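Local coordinates for putative dehydrogenase (Pseudomonas fluorescens, PDB 6UUG), which acts as the flavin-dependent methanesulfinate monooxygenase MsuC, the oxygenase of a two-component system in bacterial sulfur assimilation, at residues 76-81 / 127-132; 115-118 / 124-127; 273-278 / 298-303; 283-286 / 292-295. All coordinates share one frame; numbering follows the deposited sequence.

Contact 1: residues 76-81 / 127-132; sequences TRYGGL and PWFEQT
Tyr-78 lies across Phe-129 and Glu-130 on one flank of helix 122-135. Its CB sits 4.1 Å from CB of Phe-129 and 3.9 Å from CG of Glu-130. The Tyr-78 ring is then carried past both side chains at a slant. On one side, its CD2 meets CD2 of Phe-129 at 4.1 Å. The tyrosine approaches the phenylalanine ring at its edge, so the two rings do not stack. On the other side, OE2 of Glu-130 comes to the edge of the tyrosine ring, near its plane, 4.0 Å from CD1. Ring and carboxylate planes are 55° apart. Glu-130 CG is anti to its carbonyl carbon (chi1 -62°) and the chain runs extended beyond it, which carries the carboxylate out across the tyrosine, to the edge of its ring. The backbone adds a CA-H...O contact from Glu-130 CA to Tyr-78 O, 3.5 Å long. A water donates to both Tyr-78 O and Glu-130 O and bridges the two backbones. The phenol OH is hydrogen-bonded to Gln-126, one turn earlier on the same helix. Phe-129 also packs on helix 100-119. This is loop-on-helix packing: a short 3-10 turn rests on a helix of the helical N-terminal domain of an acyl-CoA dehydrogenase-type fold.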
loop_
_atom_site.group_PDB
_atom_site.type_symbol
_atom_site.label_atom_id
_atom_site.label_comp_id
_atom_site.label_asym_id
_atom_site.label_seq_id
_atom_site.Cartn_x
_atom_site.Cartn_y
_atom_site.Cartn_z
ATOM N N THR A 76 5.659 -5.631 -46.098
ATOM C CA THR A 76 6.710 -5.468 -47.098
ATOM C C THR A 76 6.131 -5.367 -48.502
ATOM O O THR A 76 6.739 -4.741 -49.377
ATOM C CB THR A 76 7.724 -6.620 -47.024
ATOM O OG1 THR A 76 7.063 -7.871 -47.227
ATOM C CG2 THR A 76 8.432 -6.631 -45.666
ATOM N N ARG A 77 4.953 -5.949 -48.736
ATOM C CA ARG A 77 4.362 -5.864 -50.069
ATOM C C ARG A 77 3.944 -4.451 -50.453
ATOM O O ARG A 77 3.636 -4.216 -51.625
ATOM C CB ARG A 77 3.164 -6.792 -50.183
ATOM C CG ARG A 77 2.033 -6.464 -49.265
ATOM C CD ARG A 77 0.875 -7.393 -49.549
ATOM N NE ARG A 77 0.313 -7.123 -50.865
ATOM C CZ ARG A 77 -0.820 -7.649 -51.315
ATOM N NH1 ARG A 77 -1.513 -8.483 -50.551
ATOM N NH2 ARG A 77 -1.260 -7.342 -52.529
ATOM N N TYR A 78 3.913 -3.512 -49.509
ATOM C CA TYR A 78 3.651 -2.115 -49.831
ATOM C C TYR A 78 4.881 -1.245 -49.649
ATOM O O TYR A 78 4.779 -0.016 -49.712
ATOM C CB TYR A 78 2.485 -1.587 -48.988
ATOM C CG TYR A 78 1.263 -2.471 -49.050
ATOM C CD1 TYR A 78 0.500 -2.557 -50.212
ATOM C CD2 TYR A 78 0.891 -3.257 -47.962
ATOM C CE1 TYR A 78 -0.611 -3.375 -50.267
ATOM C CE2 TYR A 78 -0.213 -4.070 -48.012
ATOM C CZ TYR A 78 -0.958 -4.135 -49.170
ATOM O OH TYR A 78 -2.062 -4.944 -49.215
ATOM N N GLY A 79 6.040 -1.848 -49.416
ATOM C CA GLY A 79 7.267 -1.104 -49.251
ATOM C C GLY A 79 7.710 -0.910 -47.818
ATOM O O GLY A 79 8.735 -0.259 -47.593
ATOM N N GLY A 80 6.984 -1.466 -46.848
ATOM C CA GLY A 80 7.307 -1.303 -45.447
ATOM C C GLY A 80 8.212 -2.406 -44.931
ATOM O O GLY A 80 8.746 -3.220 -45.689
ATOM N N LEU A 81 8.371 -2.440 -43.602
ATOM C CA LEU A 81 9.273 -3.400 -42.970
ATOM C C LEU A 81 8.567 -4.670 -42.499
ATOM O O LEU A 81 9.242 -5.657 -42.197
ATOM C CB LEU A 81 10.013 -2.739 -41.793
ATOM C CG LEU A 81 10.902 -1.532 -42.131
ATOM C CD1 LEU A 81 11.540 -0.922 -40.888
ATOM C CD2 LEU A 81 11.985 -1.934 -43.134
ATOM N N PRO A 127 -2.844 2.479 -51.176
ATOM C CA PRO A 127 -2.043 3.631 -51.631
ATOM C C PRO A 127 -1.464 4.449 -50.489
ATOM O O PRO A 127 -0.326 4.925 -50.583
ATOM C CB PRO A 127 -3.043 4.453 -52.458
ATOM C CG PRO A 127 -4.097 3.499 -52.853
ATOM C CD PRO A 127 -4.215 2.525 -51.721
ATOM N N TRP A 128 -2.220 4.638 -49.408
ATOM C CA TRP A 128 -1.683 5.389 -48.276
ATOM C C TRP A 128 -0.459 4.699 -47.685
ATOM O O TRP A 128 0.518 5.368 -47.325
ATOM C CB TRP A 128 -2.765 5.589 -47.215
ATOM C CG TRP A 128 -3.710 6.710 -47.550
ATOM C CD1 TRP A 128 -3.414 7.854 -48.243
ATOM C CD2 TRP A 128 -5.098 6.795 -47.206
ATOM N NE1 TRP A 128 -4.536 8.646 -48.346
ATOM C CE2 TRP A 128 -5.582 8.013 -47.724
ATOM C CE3 TRP A 128 -5.979 5.955 -46.514
ATOM C CZ2 TRP A 128 -6.909 8.409 -47.576
ATOM C CZ3 TRP A 128 -7.290 6.348 -46.364
ATOM C CH2 TRP A 128 -7.746 7.568 -46.890
ATOM N N PHE A 129 -0.499 3.366 -47.575
ATOM C CA PHE A 129 0.658 2.611 -47.086
ATOM C C PHE A 129 1.845 2.747 -48.034
ATOM O O PHE A 129 2.981 2.971 -47.604
ATOM C CB PHE A 129 0.300 1.133 -46.917
ATOM C CG PHE A 129 -0.359 0.792 -45.603
ATOM C CD1 PHE A 129 -0.940 1.776 -44.824
ATOM C CD2 PHE A 129 -0.381 -0.521 -45.150
ATOM C CE1 PHE A 129 -1.547 1.451 -43.600
ATOM C CE2 PHE A 129 -0.978 -0.861 -43.940
ATOM C CZ PHE A 129 -1.559 0.135 -43.158
ATOM N N GLU A 130 1.601 2.583 -49.335
ATOM C CA GLU A 130 2.685 2.695 -50.306
ATOM C C GLU A 130 3.330 4.076 -50.268
ATOM O O GLU A 130 4.561 4.194 -50.259
ATOM C CB GLU A 130 2.158 2.373 -51.706
ATOM C CG GLU A 130 1.629 0.962 -51.838
ATOM C CD GLU A 130 0.956 0.709 -53.181
ATOM O OE1 GLU A 130 0.498 1.688 -53.811
ATOM O OE2 GLU A 130 0.890 -0.466 -53.606
ATOM N N GLN A 131 2.522 5.138 -50.234
ATOM C CA GLN A 131 3.108 6.480 -50.225
ATOM C C GLN A 131 3.833 6.770 -48.918
ATOM O O GLN A 131 4.867 7.451 -48.911
ATOM C CB GLN A 131 2.034 7.530 -50.480
ATOM C CG GLN A 131 1.360 7.407 -51.834
ATOM C CD GLN A 131 0.226 8.397 -51.993
ATOM O OE1 GLN A 131 0.385 9.446 -52.620
ATOM N NE2 GLN A 131 -0.925 8.078 -51.407
ATOM N N THR A 132 3.303 6.273 -47.797
ATOM C CA THR A 132 3.962 6.490 -46.513
ATOM C C THR A 132 5.335 5.833 -46.480
ATOM O O THR A 132 6.302 6.421 -45.981
ATOM C CB THR A 132 3.073 5.950 -45.382
ATOM O OG1 THR A 132 1.852 6.699 -45.343
ATOM C CG2 THR A 132 3.775 6.055 -44.040
HETATM O O HOH W 1 6.296 2.074 -51.402
#

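Contact 2: residues 115-118 / 124-127; sequences TVRL and QWQP
A cation-pi stack of Arg-117 on Trp-125 joins helix 100-119 to helix 122-135, in a buried contact just either side of the short turn between them. The guanidinium lies flat on the indole, with centres 4.2 Å apart and planes at 4°. NE of Arg-117 is 3.5 Å from CZ2 of Trp-125. The aliphatic part of the arginine takes part as well. CD stands over the middle of the six-membered ring, 3.4 Å from its centroid and 3° off the ring normal, a CH-pi contact. Arg-117 gets there by a bend at chi2 (68°), which lets the rest of its chain run beside the indole in the same direction. The two helices follow one another through a tight turn in the N-terminal helical domain of the acyl-CoA dehydrogenase family. Trp-125 has CG between its backbone N and carbonyl carbon, and the indole stands against the preceding helix. Its other face is met by CG of Gln-126, so the ring is held between two side chains. Nearer the backbone, Trp-125 CB packs on CG2 of Val-116 at 4.0 Å and lies 3.6 Å from Val-116 O. That carbonyl accepts a hydrogen bond from Ser-120 OG. Arg-117 also touches Trp-325 of helix 294-327.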
loop_
_atom_site.group_PDB
_atom_site.type_symbol
_atom_site.label_atom_id
_atom_site.label_comp_id
_atom_site.label_asym_id
_atom_site.label_seq_id
_atom_site.Cartn_x
_atom_site.Cartn_y
_atom_site.Cartn_z
ATOM N N THR A 115 -5.465 2.759 -38.139
ATOM C CA THR A 115 -6.815 3.297 -38.271
ATOM C C THR A 115 -7.310 3.215 -39.715
ATOM O O THR A 115 -8.431 2.761 -39.967
ATOM C CB THR A 115 -6.844 4.744 -37.777
ATOM O OG1 THR A 115 -6.426 4.792 -36.405
ATOM C CG2 THR A 115 -8.249 5.307 -37.867
ATOM N N VAL A 116 -6.504 3.678 -40.678
ATOM C CA VAL A 116 -6.942 3.565 -42.069
ATOM C C VAL A 116 -7.000 2.098 -42.485
ATOM O O VAL A 116 -7.902 1.682 -43.228
ATOM C CB VAL A 116 -6.058 4.412 -43.019
ATOM C CG1 VAL A 116 -6.148 5.882 -42.677
ATOM C CG2 VAL A 116 -4.613 3.959 -43.034
ATOM N N ARG A 117 -6.075 1.278 -41.973
ATOM C CA ARG A 117 -6.060 -0.136 -42.338
ATOM C C ARG A 117 -7.333 -0.838 -41.882
ATOM O O ARG A 117 -7.896 -1.658 -42.615
ATOM C CB ARG A 117 -4.832 -0.820 -41.730
ATOM C CG ARG A 117 -4.845 -2.359 -41.814
ATOM C CD ARG A 117 -4.714 -2.825 -43.257
ATOM N NE ARG A 117 -4.808 -4.282 -43.395
ATOM C CZ ARG A 117 -5.946 -4.971 -43.480
ATOM N NH1 ARG A 117 -7.125 -4.362 -43.428
ATOM N NH2 ARG A 117 -5.906 -6.289 -43.617
ATOM N N LEU A 118 -7.808 -0.519 -40.678
ATOM C CA LEU A 118 -8.945 -1.225 -40.105
ATOM C C LEU A 118 -10.295 -0.642 -40.500
ATOM O O LEU A 118 -11.293 -1.381 -40.514
ATOM C CB LEU A 118 -8.826 -1.235 -38.577
ATOM C CG LEU A 118 -7.689 -2.068 -37.986
ATOM C CD1 LEU A 118 -7.570 -1.801 -36.480
ATOM C CD2 LEU A 118 -7.919 -3.548 -38.239
ATOM N N GLN A 124 -8.260 2.470 -50.544
ATOM C CA GLN A 124 -7.869 3.651 -49.788
ATOM C C GLN A 124 -6.560 3.440 -49.037
ATOM O O GLN A 124 -5.612 4.211 -49.213
ATOM C CB GLN A 124 -8.984 4.033 -48.811
ATOM C CG GLN A 124 -10.293 4.351 -49.485
ATOM C CD GLN A 124 -11.409 4.538 -48.491
ATOM O OE1 GLN A 124 -12.091 3.585 -48.116
ATOM N NE2 GLN A 124 -11.600 5.773 -48.050
ATOM N N TRP A 125 -6.475 2.395 -48.210
ATOM C CA TRP A 125 -5.311 2.298 -47.336
ATOM C C TRP A 125 -4.081 1.733 -48.043
ATOM O O TRP A 125 -2.956 2.072 -47.662
ATOM C CB TRP A 125 -5.646 1.493 -46.072
ATOM C CG TRP A 125 -6.090 0.057 -46.253
ATOM C CD1 TRP A 125 -7.366 -0.412 -46.206
ATOM C CD2 TRP A 125 -5.249 -1.091 -46.437
ATOM N NE1 TRP A 125 -7.377 -1.779 -46.362
ATOM C CE2 TRP A 125 -6.091 -2.218 -46.515
ATOM C CE3 TRP A 125 -3.866 -1.274 -46.547
ATOM C CZ2 TRP A 125 -5.600 -3.511 -46.704
ATOM C CZ3 TRP A 125 -3.378 -2.557 -46.730
ATOM C CH2 TRP A 125 -4.243 -3.660 -46.805
ATOM N N GLN A 126 -4.253 0.919 -49.092
ATOM C CA GLN A 126 -3.070 0.412 -49.790
ATOM C C GLN A 126 -2.259 1.534 -50.425
ATOM O O GLN A 126 -1.036 1.579 -50.201
ATOM C CB GLN A 126 -3.471 -0.670 -50.806
ATOM C CG GLN A 126 -3.968 -1.967 -50.169
ATOM C CD GLN A 126 -4.251 -3.064 -51.183
ATOM O OE1 GLN A 126 -4.076 -4.251 -50.899
ATOM N NE2 GLN A 126 -4.695 -2.672 -52.371
ATOM N N PRO A 127 -2.844 2.479 -51.176
ATOM C CA PRO A 127 -2.043 3.631 -51.631
ATOM C C PRO A 127 -1.464 4.449 -50.489
ATOM O O PRO A 127 -0.326 4.925 -50.583
ATOM C CB PRO A 127 -3.043 4.453 -52.458
ATOM C CG PRO A 127 -4.097 3.499 -52.853
ATOM C CD PRO A 127 -4.215 2.525 -51.721
#

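Contact 3: residues 273-278 / 298-303; sequences QYTLSE and AHYGEF
Thr-275 and Tyr-300 are the pair that meets between residues 273-278 and 298-303. Along the first segment, the O of Gln-273 takes a 2.7 Å hydrogen bond from Ser-277 OG in the last turn of the helix. The Tyr-274 ring turns elsewhere, with CB of Glu-278 over its centre. Thr-275 then points to the other helix. Its OG1 accepts a 2.7 Å hydrogen bond from Tyr-300 OH. The two side chains come from opposite directions, and OG1 lies in the plane of the tyrosine ring, at its edge. With OG1 anti to the carbonyl carbon (chi1 -64°), the hydroxyl is turned to the phenol, and CG2 lies 4.1 Å from CE2 of Tyr-300. Ala-271 O and Val-364 O are also hydrogen-bond partners of OG1 and must share its single proton; this buried hydroxyl brings three helices together. Ser-277 ends the helix, and Tyr-274 O accepts from both Ser-277 N, at 3.2 Å, and Glu-278 N, at 2.8 Å. The nearest CA atoms across the contact are those of Thr-275 and Tyr-300, 10.4 Å apart. The long tyrosine spans this distance, and Leu-404 and Gly-400 of the second subunit pack against the pair. The arrangement belongs to the C-terminal helical bundle of the acyl-CoA dehydrogenase fold, at a subunit interface of the tetramer.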
loop_
_atom_site.group_PDB
_atom_site.type_symbol
_atom_site.label_atom_id
_atom_site.label_comp_id
_atom_site.label_asym_id
_atom_site.label_seq_id
_atom_site.Cartn_x
_atom_site.Cartn_y
_atom_site.Cartn_z
ATOM N N GLN A 273 22.125 3.844 -12.286
ATOM C CA GLN A 273 23.391 4.510 -12.570
ATOM C C GLN A 273 23.708 5.525 -11.487
ATOM O O GLN A 273 24.853 5.623 -11.033
ATOM C CB GLN A 273 23.346 5.178 -13.950
ATOM C CG GLN A 273 23.218 4.211 -15.116
ATOM C CD GLN A 273 24.388 3.251 -15.198
ATOM O OE1 GLN A 273 25.526 3.623 -14.907
ATOM N NE2 GLN A 273 24.114 2.005 -15.585
ATOM N N TYR A 274 22.692 6.259 -11.017
ATOM C CA TYR A 274 22.936 7.290 -10.015
ATOM C C TYR A 274 23.302 6.674 -8.670
ATOM O O TYR A 274 24.251 7.124 -8.017
ATOM C CB TYR A 274 21.709 8.199 -9.897
ATOM C CG TYR A 274 22.021 9.510 -9.222
ATOM C CD1 TYR A 274 22.034 9.609 -7.835
ATOM C CD2 TYR A 274 22.327 10.645 -9.965
ATOM C CE1 TYR A 274 22.333 10.802 -7.201
ATOM C CE2 TYR A 274 22.625 11.853 -9.335
ATOM C CZ TYR A 274 22.625 11.919 -7.952
ATOM O OH TYR A 274 22.926 13.099 -7.305
ATOM N N THR A 275 22.573 5.627 -8.249
ATOM C CA THR A 275 22.875 4.941 -6.999
ATOM C C THR A 275 24.316 4.455 -6.969
ATOM O O THR A 275 25.009 4.598 -5.951
ATOM C CB THR A 275 21.911 3.763 -6.798
ATOM O OG1 THR A 275 20.576 4.283 -6.666
ATOM C CG2 THR A 275 22.267 2.977 -5.529
ATOM N N LEU A 276 24.783 3.886 -8.082
ATOM C CA LEU A 276 26.115 3.302 -8.150
ATOM C C LEU A 276 27.219 4.334 -8.361
ATOM O O LEU A 276 28.381 4.035 -8.071
ATOM C CB LEU A 276 26.166 2.268 -9.273
ATOM C CG LEU A 276 25.223 1.075 -9.096
ATOM C CD1 LEU A 276 25.245 0.171 -10.325
ATOM C CD2 LEU A 276 25.599 0.306 -7.832
ATOM N N SER A 277 26.890 5.528 -8.850
ATOM C CA SER A 277 27.880 6.519 -9.265
ATOM C C SER A 277 27.991 7.713 -8.333
ATOM O O SER A 277 29.097 8.223 -8.128
ATOM C CB SER A 277 27.560 7.036 -10.676
ATOM O OG SER A 277 27.490 5.972 -11.616
ATOM N N GLU A 278 26.875 8.182 -7.768
ATOM C CA GLU A 278 26.842 9.492 -7.121
ATOM C C GLU A 278 26.298 9.467 -5.693
ATOM O O GLU A 278 26.661 10.323 -4.877
ATOM C CB GLU A 278 26.003 10.462 -7.962
ATOM C CG GLU A 278 26.457 10.602 -9.407
ATOM C CD GLU A 278 27.746 11.400 -9.545
ATOM O OE1 GLU A 278 28.046 12.205 -8.636
ATOM O OE2 GLU A 278 28.459 11.217 -10.561
ATOM N N ALA A 298 16.619 -3.617 -0.555
ATOM C CA ALA A 298 15.221 -4.043 -0.504
ATOM C C ALA A 298 14.363 -3.212 -1.455
ATOM O O ALA A 298 13.480 -3.759 -2.135
ATOM C CB ALA A 298 14.702 -3.972 0.929
ATOM N N HIS A 299 14.622 -1.902 -1.540
ATOM C CA HIS A 299 13.942 -1.068 -2.535
ATOM C C HIS A 299 14.161 -1.597 -3.940
ATOM O O HIS A 299 13.218 -1.699 -4.726
ATOM C CB HIS A 299 14.430 0.375 -2.491
ATOM C CG HIS A 299 13.825 1.186 -1.394
ATOM N ND1 HIS A 299 12.466 1.386 -1.286
ATOM C CD2 HIS A 299 14.393 1.852 -0.363
ATOM C CE1 HIS A 299 12.222 2.151 -0.234
ATOM N NE2 HIS A 299 13.373 2.453 0.339
ATOM N N TYR A 300 15.416 -1.895 -4.295
ATOM C CA TYR A 300 15.676 -2.405 -5.640
ATOM C C TYR A 300 15.011 -3.753 -5.878
ATOM O O TYR A 300 14.568 -4.023 -7.003
ATOM C CB TYR A 300 17.188 -2.471 -5.898
ATOM C CG TYR A 300 17.690 -1.152 -6.445
ATOM C CD1 TYR A 300 17.530 -0.842 -7.785
ATOM C CD2 TYR A 300 18.268 -0.187 -5.605
ATOM C CE1 TYR A 300 17.942 0.367 -8.299
ATOM C CE2 TYR A 300 18.706 1.037 -6.121
ATOM C CZ TYR A 300 18.538 1.303 -7.460
ATOM O OH TYR A 300 18.946 2.511 -7.990
ATOM N N GLY A 301 14.923 -4.602 -4.845
ATOM C CA GLY A 301 14.196 -5.856 -4.989
ATOM C C GLY A 301 12.714 -5.643 -5.239
ATOM O O GLY A 301 12.105 -6.346 -6.039
ATOM N N GLU A 302 12.121 -4.663 -4.566
ATOM C CA GLU A 302 10.727 -4.322 -4.858
ATOM C C GLU A 302 10.566 -3.748 -6.263
ATOM O O GLU A 302 9.603 -4.093 -6.961
ATOM C CB GLU A 302 10.195 -3.366 -3.783
ATOM C CG GLU A 302 10.065 -4.082 -2.434
ATOM C CD GLU A 302 9.468 -3.239 -1.338
ATOM O OE1 GLU A 302 9.694 -2.017 -1.322
ATOM O OE2 GLU A 302 8.800 -3.816 -0.465
ATOM N N PHE A 303 11.494 -2.895 -6.714
ATOM C CA PHE A 303 11.425 -2.431 -8.099
ATOM C C PHE A 303 11.474 -3.612 -9.065
ATOM O O PHE A 303 10.747 -3.644 -10.068
ATOM C CB PHE A 303 12.576 -1.482 -8.416
ATOM C CG PHE A 303 12.610 -0.239 -7.557
ATOM C CD1 PHE A 303 11.468 0.218 -6.915
ATOM C CD2 PHE A 303 13.795 0.442 -7.378
ATOM C CE1 PHE A 303 11.512 1.358 -6.106
ATOM C CE2 PHE A 303 13.853 1.582 -6.584
ATOM C CZ PHE A 303 12.709 2.035 -5.937
#

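Contact 4: residues 283-286 / 292-295; sequences HKSS and EDPY
Ser-285 and Asp-293 bury the larger areas here, and one hydrogen bond joins them. Ser-285 OG donates to OD2 of Asp-293 over 2.9 Å. The hydroxyl meets OD2 on its anti side, 18° out of the carboxylate plane. Ser-285 CB follows at 3.6 Å from the same oxygen. In both residues the group beyond CB is anti to the backbone N (chi1 178° for Ser-285). This turns the serine hydroxyl and the carboxylate to each other across a gap of 7.0 Å between the CA atoms of Ser-285 and Asp-293. The link is therefore made by side chains, while the two backbones stay well apart.

The two carboxylate oxygens of Asp-293 have different tasks. Asp-293 is the N-cap of helix 294-327. Its OD1 accepts a bond from Val-296 N and a weak one from Tyr-295 N, which is 2.9 Å from OD1 with an angle of 127°. OD2 looks to the loop and is also hydrogen-bonded to Tyr-394 OH of the fourth subunit, whose ring meets that of Tyr-295 edge-to-face. Ser-285 OG has a second partner in Val-287 N, within its own loop. The serine thus ties its loop both to itself and to the start of the helix.

The chemistry is that of a shared carboxylate. One aspartate caps a helix through OD1 and holds a loop and a neighbouring subunit through OD2. These donors, with the positive end of the helix dipole, probably stabilise its negative charge.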
loop_
_atom_site.group_PDB
_atom_site.type_symbol
_atom_site.label_atom_id
_atom_site.label_comp_id
_atom_site.label_asym_id
_atom_site.label_seq_id
_atom_site.Cartn_x
_atom_site.Cartn_y
_atom_site.Cartn_z
ATOM N N HIS A 283 24.937 8.612 6.928
ATOM C CA HIS A 283 25.940 8.498 7.981
ATOM C C HIS A 283 25.527 7.544 9.104
ATOM O O HIS A 283 26.391 7.132 9.887
ATOM C CB HIS A 283 26.282 9.891 8.535
ATOM C CG HIS A 283 25.222 10.490 9.408
ATOM N ND1 HIS A 283 24.995 10.070 10.703
ATOM C CD2 HIS A 283 24.350 11.501 9.185
ATOM C CE1 HIS A 283 24.019 10.784 11.233
ATOM N NE2 HIS A 283 23.609 11.660 10.332
ATOM N N LYS A 284 24.254 7.161 9.194
ATOM C CA LYS A 284 23.809 6.168 10.168
ATOM C C LYS A 284 23.808 4.749 9.612
ATOM O O LYS A 284 23.471 3.811 10.343
ATOM C CB LYS A 284 22.406 6.512 10.680
ATOM N N SER A 285 24.171 4.573 8.346
ATOM C CA SER A 285 24.172 3.250 7.740
ATOM C C SER A 285 25.241 2.371 8.378
ATOM O O SER A 285 26.260 2.855 8.882
ATOM C CB SER A 285 24.409 3.355 6.233
ATOM O OG SER A 285 24.450 2.072 5.633
ATOM N N SER A 286 24.989 1.061 8.364
ATOM C CA SER A 286 25.943 0.087 8.885
ATOM C C SER A 286 27.033 -0.259 7.880
ATOM O O SER A 286 28.053 -0.843 8.267
ATOM C CB SER A 286 25.211 -1.193 9.304
ATOM O OG SER A 286 24.549 -1.789 8.196
ATOM N N GLU A 292 25.483 -1.847 -0.803
ATOM C CA GLU A 292 25.300 -2.902 0.181
ATOM C C GLU A 292 24.307 -2.534 1.275
ATOM O O GLU A 292 24.084 -3.337 2.184
ATOM C CB GLU A 292 26.654 -3.276 0.798
ATOM C CG GLU A 292 27.562 -3.993 -0.186
ATOM C CD GLU A 292 28.985 -4.145 0.317
ATOM O OE1 GLU A 292 29.362 -3.440 1.278
ATOM O OE2 GLU A 292 29.728 -4.972 -0.254
ATOM N N ASP A 293 23.703 -1.348 1.211
ATOM C CA ASP A 293 22.797 -0.907 2.267
ATOM C C ASP A 293 21.523 -1.748 2.230
ATOM O O ASP A 293 20.948 -1.938 1.152
ATOM C CB ASP A 293 22.483 0.581 2.088
ATOM C CG ASP A 293 21.548 1.115 3.148
ATOM O OD1 ASP A 293 20.336 0.853 3.057
ATOM O OD2 ASP A 293 22.020 1.785 4.096
ATOM N N PRO A 294 21.072 -2.292 3.363
ATOM C CA PRO A 294 19.964 -3.264 3.310
ATOM C C PRO A 294 18.651 -2.630 2.883
ATOM O O PRO A 294 17.813 -3.293 2.257
ATOM C CB PRO A 294 19.895 -3.798 4.747
ATOM C CG PRO A 294 20.452 -2.678 5.584
ATOM C CD PRO A 294 21.541 -2.060 4.743
ATOM N N TYR A 295 18.445 -1.355 3.200
ATOM C CA TYR A 295 17.209 -0.716 2.762
ATOM C C TYR A 295 17.260 -0.373 1.285
ATOM O O TYR A 295 16.259 -0.534 0.578
ATOM C CB TYR A 295 16.944 0.536 3.589
ATOM C CG TYR A 295 16.757 0.273 5.065
ATOM C CD1 TYR A 295 15.857 -0.684 5.524
ATOM C CD2 TYR A 295 17.461 1.012 6.003
ATOM C CE1 TYR A 295 15.673 -0.906 6.889
ATOM C CE2 TYR A 295 17.290 0.793 7.348
ATOM C CZ TYR A 295 16.403 -0.156 7.790
ATOM O OH TYR A 295 16.238 -0.352 9.140
#

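Overall arrangement
From the N terminus, the loop after helix 58-67 comes first. Contact 1 brings it onto helix 122-135 and closes a largely helical loop. Contact 2 lies within that span along the chain and ends on the same helix, sharing Pro-127. It ties helix 100-119 to helix 122-135 across their short turn. The two touch, with centres 10 Å apart, and belong to the N-terminal helical domain. Contacts 3 and 4 come later in the chain, after both are closed, on the opposite side of the chain's centre. Contact 3 joins helices 247-277 and 294-327, and contact 4 closes a smaller loop within the connection between them. Contacts 1 and 3 are 44 Å apart between centres.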